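Local coordinates for phosphate transport system protein phoU (Streptococcus pneumoniae, PDB 2I0M) that probably takes part in regulating phosphate uptake, forming a homodimer of all-helical subunits that bind zinc ions, at residues H140-A149 and I197-E208. Numbering follows the deposited sequence.
Sequences HQASKAISIA and IANICERLVYLE
E208 swings CG away from its own backbone N (chi1 -176°) and bends at chi2, which carries its carboxylate across to the start of helix 142-150, while C201 holds SG beside its own backbone N, turned to the middle of the same short helix. Both residues belong to helix 177-209, and the two helices pack nearly antiparallel in the second half of the all-helical PhoU fold, their local axes 8.3 Å apart at an angle of 158°. Such closeness rests on alanines: the methyls of A142, A145 and A149 line the short helix where it faces V205, C201 and A198. A145 CB is set against L204 CB at 3.8 Å, with L204 CD2 also beside it, and A149 CB lies 3.9 Å from C201 CB. Deeper in, I148 CG2 touches C201 SG at 3.7 Å and meets I197 CG2, the two isoleucine side chains crossing at about a right angle; D132 and L130 of helix 117-136 back this side. Before the helix begins, the H140 ring receives L207 CD2 in an off-centre CH-pi contact, and L204 CD1 comes to the ring edge. F137 packs on L204 as well and gives its carbonyl to H140 ND1 in a weak hydrogen bond. On the zinc side, the A198 side chain lies about 7 Å from a bound zinc ion. At the other end E208 binds the first turn of the short helix: A142 N donates to E208 OE1 at 3.0 Å, almost straight (174°) and nearly in line with the carboxylate C-O bond.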
ATOM      1  N   HIS A 140      -7.348  16.025  14.506  1.00 50.21           N
ATOM      2  CA  HIS A 140      -6.431  15.083  15.168  1.00 51.40           C
ATOM      3  C   HIS A 140      -7.162  14.113  16.129  1.00 51.55           C
ATOM      4  O   HIS A 140      -6.555  13.559  17.043  1.00 52.42           O
ATOM      5  CB  HIS A 140      -5.303  15.834  15.907  1.00 51.54           C
ATOM      6  CG  HIS A 140      -4.555  16.815  15.056  1.00 52.59           C
ATOM      7  ND1 HIS A 140      -4.331  16.623  13.707  1.00 53.16           N
ATOM      8  CD2 HIS A 140      -3.952  17.988  15.373  1.00 52.51           C
ATOM      9  CE1 HIS A 140      -3.642  17.644  13.229  1.00 52.86           C
ATOM     10  NE2 HIS A 140      -3.396  18.485  14.220  1.00 52.92           N
ATOM     11  N   GLN A 141      -8.459  13.920  15.890  1.00 51.47           N
ATOM     12  CA  GLN A 141      -9.351  13.043  16.653  1.00 50.83           C
ATOM     13  C   GLN A 141      -9.146  11.560  16.258  1.00 50.45           C
ATOM     14  O   GLN A 141      -9.630  11.135  15.197  1.00 50.52           O
ATOM     15  CB  GLN A 141     -10.791  13.425  16.291  1.00 51.08           C
ATOM     16  CG  GLN A 141     -11.762  13.528  17.433  1.00 51.90           C
ATOM     17  CD  GLN A 141     -11.865  14.935  17.968  1.00 52.66           C
ATOM     18  OE1 GLN A 141     -12.898  15.596  17.808  1.00 54.97           O
ATOM     19  NE2 GLN A 141     -10.801  15.409  18.606  1.00 51.51           N
ATOM     20  N   ALA A 142      -8.464  10.780  17.101  1.00 49.23           N
ATOM     21  CA  ALA A 142      -8.301   9.333  16.883  1.00 48.18           C
ATOM     22  C   ALA A 142      -9.603   8.614  16.507  1.00 47.42           C
ATOM     23  O   ALA A 142      -9.625   7.792  15.595  1.00 47.27           O
ATOM     24  CB  ALA A 142      -7.665   8.672  18.108  1.00 48.25           C
ATOM     25  N   SER A 143     -10.691   8.954  17.189  1.00 46.83           N
ATOM     26  CA  SER A 143     -11.978   8.266  17.014  1.00 46.19           C
ATOM     27  C   SER A 143     -12.667   8.486  15.677  1.00 46.00           C
ATOM     28  O   SER A 143     -13.238   7.554  15.122  1.00 45.91           O
ATOM     29  CB  SER A 143     -12.925   8.626  18.143  1.00 45.84           C
ATOM     30  OG  SER A 143     -12.246   8.452  19.365  1.00 44.23           O
ATOM     31  N   LYS A 144     -12.621   9.704  15.158  1.00 45.94           N
ATOM     32  CA  LYS A 144     -13.128   9.923  13.810  1.00 46.45           C
ATOM     33  C   LYS A 144     -12.268   9.142  12.791  1.00 45.87           C
ATOM     34  O   LYS A 144     -12.814   8.512  11.888  1.00 46.39           O
ATOM     35  CB  LYS A 144     -13.255  11.423  13.457  1.00 46.82           C
ATOM     36  CG  LYS A 144     -13.856  12.296  14.573  1.00 48.36           C
ATOM     37  CD  LYS A 144     -14.781  13.416  14.052  1.00 52.37           C
ATOM     38  CE  LYS A 144     -14.065  14.333  13.051  1.00 53.86           C
ATOM     39  NZ  LYS A 144     -15.024  15.129  12.196  1.00 54.01           N
ATOM     40  N   ALA A 145     -10.944   9.141  12.969  1.00 44.98           N
ATOM     41  CA  ALA A 145     -10.050   8.329  12.128  1.00 44.08           C
ATOM     42  C   ALA A 145     -10.451   6.860  12.137  1.00 43.62           C
ATOM     43  O   ALA A 145     -10.618   6.259  11.085  1.00 43.27           O
ATOM     44  CB  ALA A 145      -8.592   8.485  12.558  1.00 43.97           C
ATOM     45  N   ILE A 146     -10.613   6.301  13.338  1.00 43.71           N
ATOM     46  CA  ILE A 146     -10.968   4.892  13.534  1.00 43.65           C
ATOM     47  C   ILE A 146     -12.308   4.524  12.878  1.00 44.50           C
ATOM     48  O   ILE A 146     -12.402   3.484  12.209  1.00 44.40           O
ATOM     49  CB  ILE A 146     -10.982   4.523  15.035  1.00 43.29           C
ATOM     50  CG1 ILE A 146      -9.556   4.547  15.598  1.00 42.35           C
ATOM     51  CG2 ILE A 146     -11.650   3.161  15.266  1.00 42.82           C
ATOM     52  CD1 ILE A 146      -9.477   4.476  17.112  1.00 37.82           C
ATOM     53  N   SER A 147     -13.329   5.365  13.064  1.00 44.97           N
ATOM     54  CA  SER A 147     -14.615   5.136  12.413  1.00 46.63           C
ATOM     55  C   SER A 147     -14.507   5.152  10.870  1.00 46.92           C
ATOM     56  O   SER A 147     -15.125   4.316  10.203  1.00 47.09           O
ATOM     57  CB  SER A 147     -15.693   6.097  12.932  1.00 46.64           C
ATOM     58  OG  SER A 147     -15.368   7.435  12.593  1.00 50.41           O
ATOM     59  N   ILE A 148     -13.698   6.058  10.314  1.00 47.41           N
ATOM     60  CA  ILE A 148     -13.430   6.066   8.862  1.00 47.83           C
ATOM     61  C   ILE A 148     -12.746   4.785   8.360  1.00 48.63           C
ATOM     62  O   ILE A 148     -13.180   4.195   7.355  1.00 48.71           O
ATOM     63  CB  ILE A 148     -12.619   7.312   8.425  1.00 48.22           C
ATOM     64  CG1 ILE A 148     -13.448   8.592   8.654  1.00 47.62           C
ATOM     65  CG2 ILE A 148     -12.166   7.196   6.947  1.00 46.27           C
ATOM     66  CD1 ILE A 148     -12.615   9.844   8.707  1.00 47.55           C
ATOM     67  N   ALA A 149     -11.689   4.363   9.063  1.00 48.94           N
ATOM     68  CA  ALA A 149     -10.947   3.140   8.736  1.00 49.28           C
ATOM     69  C   ALA A 149     -11.861   1.928   8.681  1.00 49.71           C
ATOM     70  O   ALA A 149     -11.685   1.068   7.821  1.00 50.11           O
ATOM     71  CB  ALA A 149      -9.803   2.894   9.737  1.00 48.34           C
ATOM     72  N   ILE A 197      -6.285   5.137   2.650  1.00 40.60           N
ATOM     73  CA  ILE A 197      -7.091   5.982   3.552  1.00 40.67           C
ATOM     74  C   ILE A 197      -7.053   5.438   4.982  1.00 41.31           C
ATOM     75  O   ILE A 197      -6.882   6.208   5.941  1.00 41.71           O
ATOM     76  CB  ILE A 197      -8.562   6.100   3.069  1.00 40.71           C
ATOM     77  CG1 ILE A 197      -8.613   6.839   1.721  1.00 39.89           C
ATOM     78  CG2 ILE A 197      -9.426   6.807   4.105  1.00 40.21           C
ATOM     79  CD1 ILE A 197      -9.949   6.750   1.004  1.00 40.94           C
ATOM     80  N   ALA A 198      -7.213   4.116   5.112  1.00 41.17           N
ATOM     81  CA  ALA A 198      -7.180   3.434   6.395  1.00 41.71           C
ATOM     82  C   ALA A 198      -5.794   3.573   7.048  1.00 41.77           C
ATOM     83  O   ALA A 198      -5.693   3.830   8.238  1.00 42.59           O
ATOM     84  CB  ALA A 198      -7.545   1.944   6.211  1.00 41.92           C
ATOM     85  N   ASN A 199      -4.742   3.380   6.260  1.00 41.64           N
ATOM     86  CA  ASN A 199      -3.390   3.708   6.652  1.00 41.90           C
ATOM     87  C   ASN A 199      -3.215   5.153   7.166  1.00 41.57           C
ATOM     88  O   ASN A 199      -2.500   5.364   8.135  1.00 41.98           O
ATOM     89  CB  ASN A 199      -2.409   3.414   5.508  1.00 42.45           C
ATOM     90  CG  ASN A 199      -2.148   1.911   5.309  1.00 45.27           C
ATOM     91  OD1 ASN A 199      -1.849   1.458   4.189  1.00 48.87           O
ATOM     92  ND2 ASN A 199      -2.252   1.141   6.386  1.00 45.44           N
ATOM     93  N   ILE A 200      -3.878   6.135   6.560  1.00 41.51           N
ATOM     94  CA  ILE A 200      -3.711   7.527   7.007  1.00 41.60           C
ATOM     95  C   ILE A 200      -4.430   7.712   8.338  1.00 42.06           C
ATOM     96  O   ILE A 200      -3.921   8.380   9.241  1.00 42.57           O
ATOM     97  CB  ILE A 200      -4.153   8.572   5.957  1.00 41.52           C
ATOM     98  CG1 ILE A 200      -3.344   8.426   4.660  1.00 42.20           C
ATOM     99  CG2 ILE A 200      -3.984   9.995   6.504  1.00 42.15           C
ATOM    100  CD1 ILE A 200      -3.882   9.232   3.497  1.00 41.10           C
ATOM    101  N   CYS A 201      -5.580   7.053   8.457  1.00 42.46           N
ATOM    102  CA  CYS A 201      -6.323   6.918   9.710  1.00 42.58           C
ATOM    103  C   CYS A 201      -5.498   6.385  10.885  1.00 42.35           C
ATOM    104  O   CYS A 201      -5.531   6.957  11.958  1.00 42.00           O
ATOM    105  CB  CYS A 201      -7.592   6.080   9.490  1.00 42.05           C
ATOM    106  SG  CYS A 201      -8.857   6.901   8.468  1.00 44.09           S
ATOM    107  N   GLU A 202      -4.762   5.292  10.677  1.00 43.14           N
ATOM    108  CA  GLU A 202      -3.877   4.719  11.708  1.00 43.29           C
ATOM    109  C   GLU A 202      -2.768   5.682  12.134  1.00 42.51           C
ATOM    110  O   GLU A 202      -2.434   5.768  13.305  1.00 42.32           O
ATOM    111  CB  GLU A 202      -3.239   3.414  11.229  1.00 43.37           C
ATOM    112  CG  GLU A 202      -4.231   2.311  10.884  1.00 45.52           C
ATOM    113  CD  GLU A 202      -3.550   0.995  10.516  1.00 46.09           C
ATOM    114  OE1 GLU A 202      -3.867  -0.031  11.145  1.00 50.50           O
ATOM    115  OE2 GLU A 202      -2.704   0.982   9.594  1.00 50.69           O
ATOM    116  N   ARG A 203      -2.200   6.388  11.169  1.00 42.41           N
ATOM    117  CA  ARG A 203      -1.219   7.450  11.413  1.00 42.68           C
ATOM    118  C   ARG A 203      -1.796   8.544  12.314  1.00 41.97           C
ATOM    119  O   ARG A 203      -1.099   9.114  13.151  1.00 41.69           O
ATOM    120  CB  ARG A 203      -0.796   8.067  10.068  1.00 42.56           C
ATOM    121  CG  ARG A 203       0.540   8.762  10.073  1.00 43.31           C
ATOM    122  CD  ARG A 203       1.716   7.784   9.858  1.00 45.59           C
ATOM    123  NE  ARG A 203       2.447   7.573  11.101  1.00 45.79           N
ATOM    124  CZ  ARG A 203       3.629   6.978  11.211  1.00 43.32           C
ATOM    125  NH1 ARG A 203       4.270   6.521  10.143  1.00 40.93           N
ATOM    126  NH2 ARG A 203       4.170   6.856  12.417  1.00 43.22           N
ATOM    127  N   LEU A 204      -3.075   8.835  12.117  1.00 41.92           N
ATOM    128  CA  LEU A 204      -3.800   9.793  12.951  1.00 42.03           C
ATOM    129  C   LEU A 204      -3.957   9.256  14.383  1.00 42.01           C
ATOM    130  O   LEU A 204      -3.818  10.015  15.353  1.00 41.55           O
ATOM    131  CB  LEU A 204      -5.158  10.098  12.312  1.00 42.03           C
ATOM    132  CG  LEU A 204      -5.795  11.494  12.255  1.00 43.54           C
ATOM    133  CD1 LEU A 204      -4.770  12.626  12.323  1.00 43.96           C
ATOM    134  CD2 LEU A 204      -6.673  11.614  10.980  1.00 42.06           C
ATOM    135  N   VAL A 205      -4.209   7.953  14.531  1.00 41.91           N
ATOM    136  CA  VAL A 205      -4.334   7.407  15.891  1.00 43.00           C
ATOM    137  C   VAL A 205      -2.977   7.445  16.602  1.00 42.84           C
ATOM    138  O   VAL A 205      -2.909   7.810  17.770  1.00 42.31           O
ATOM    139  CB  VAL A 205      -5.124   6.035  15.988  1.00 42.70           C
ATOM    140  CG1 VAL A 205      -4.564   5.010  15.067  1.00 45.04           C
ATOM    141  CG2 VAL A 205      -5.121   5.475  17.423  1.00 42.83           C
ATOM    142  N   TYR A 206      -1.910   7.120  15.863  1.00 43.15           N
ATOM    143  CA  TYR A 206      -0.527   7.239  16.320  1.00 43.32           C
ATOM    144  C   TYR A 206      -0.172   8.658  16.771  1.00 43.43           C
ATOM    145  O   TYR A 206       0.615   8.851  17.694  1.00 42.77           O
ATOM    146  CB  TYR A 206       0.427   6.779  15.206  1.00 44.24           C
ATOM    147  CG  TYR A 206       1.782   7.444  15.214  1.00 44.25           C
ATOM    148  CD1 TYR A 206       2.862   6.884  15.912  1.00 45.96           C
ATOM    149  CD2 TYR A 206       1.989   8.629  14.515  1.00 44.20           C
ATOM    150  CE1 TYR A 206       4.126   7.508  15.911  1.00 46.53           C
ATOM    151  CE2 TYR A 206       3.221   9.258  14.507  1.00 45.50           C
ATOM    152  CZ  TYR A 206       4.286   8.696  15.192  1.00 46.79           C
ATOM    153  OH  TYR A 206       5.499   9.352  15.165  1.00 48.55           O
ATOM    154  N   LEU A 207      -0.745   9.646  16.099  1.00 43.75           N
ATOM    155  CA  LEU A 207      -0.481  11.041  16.418  1.00 44.17           C
ATOM    156  C   LEU A 207      -1.058  11.417  17.801  1.00 44.84           C
ATOM    157  O   LEU A 207      -0.388  12.052  18.618  1.00 45.06           O
ATOM    158  CB  LEU A 207      -1.004  11.934  15.282  1.00 44.21           C
ATOM    159  CG  LEU A 207      -0.943  13.460  15.356  1.00 44.31           C
ATOM    160  CD1 LEU A 207       0.458  13.977  15.691  1.00 44.06           C
ATOM    161  CD2 LEU A 207      -1.458  14.057  14.062  1.00 43.30           C
ATOM    162  N   GLU A 208      -2.280  10.992  18.082  1.00 45.59           N
ATOM    163  CA  GLU A 208      -2.881  11.265  19.374  1.00 46.71           C
ATOM    164  C   GLU A 208      -2.336  10.354  20.462  1.00 47.50           C
ATOM    165  O   GLU A 208      -2.169  10.765  21.605  1.00 47.44           O
ATOM    166  CB  GLU A 208      -4.403  11.153  19.306  1.00 46.79           C
ATOM    167  CG  GLU A 208      -5.067  11.546  20.637  1.00 48.18           C
ATOM    168  CD  GLU A 208      -6.435  12.168  20.483  1.00 48.34           C
ATOM    169  OE1 GLU A 208      -7.153  11.831  19.530  1.00 48.51           O
ATOM    170  OE2 GLU A 208      -6.796  12.999  21.336  1.00 51.15           O
TER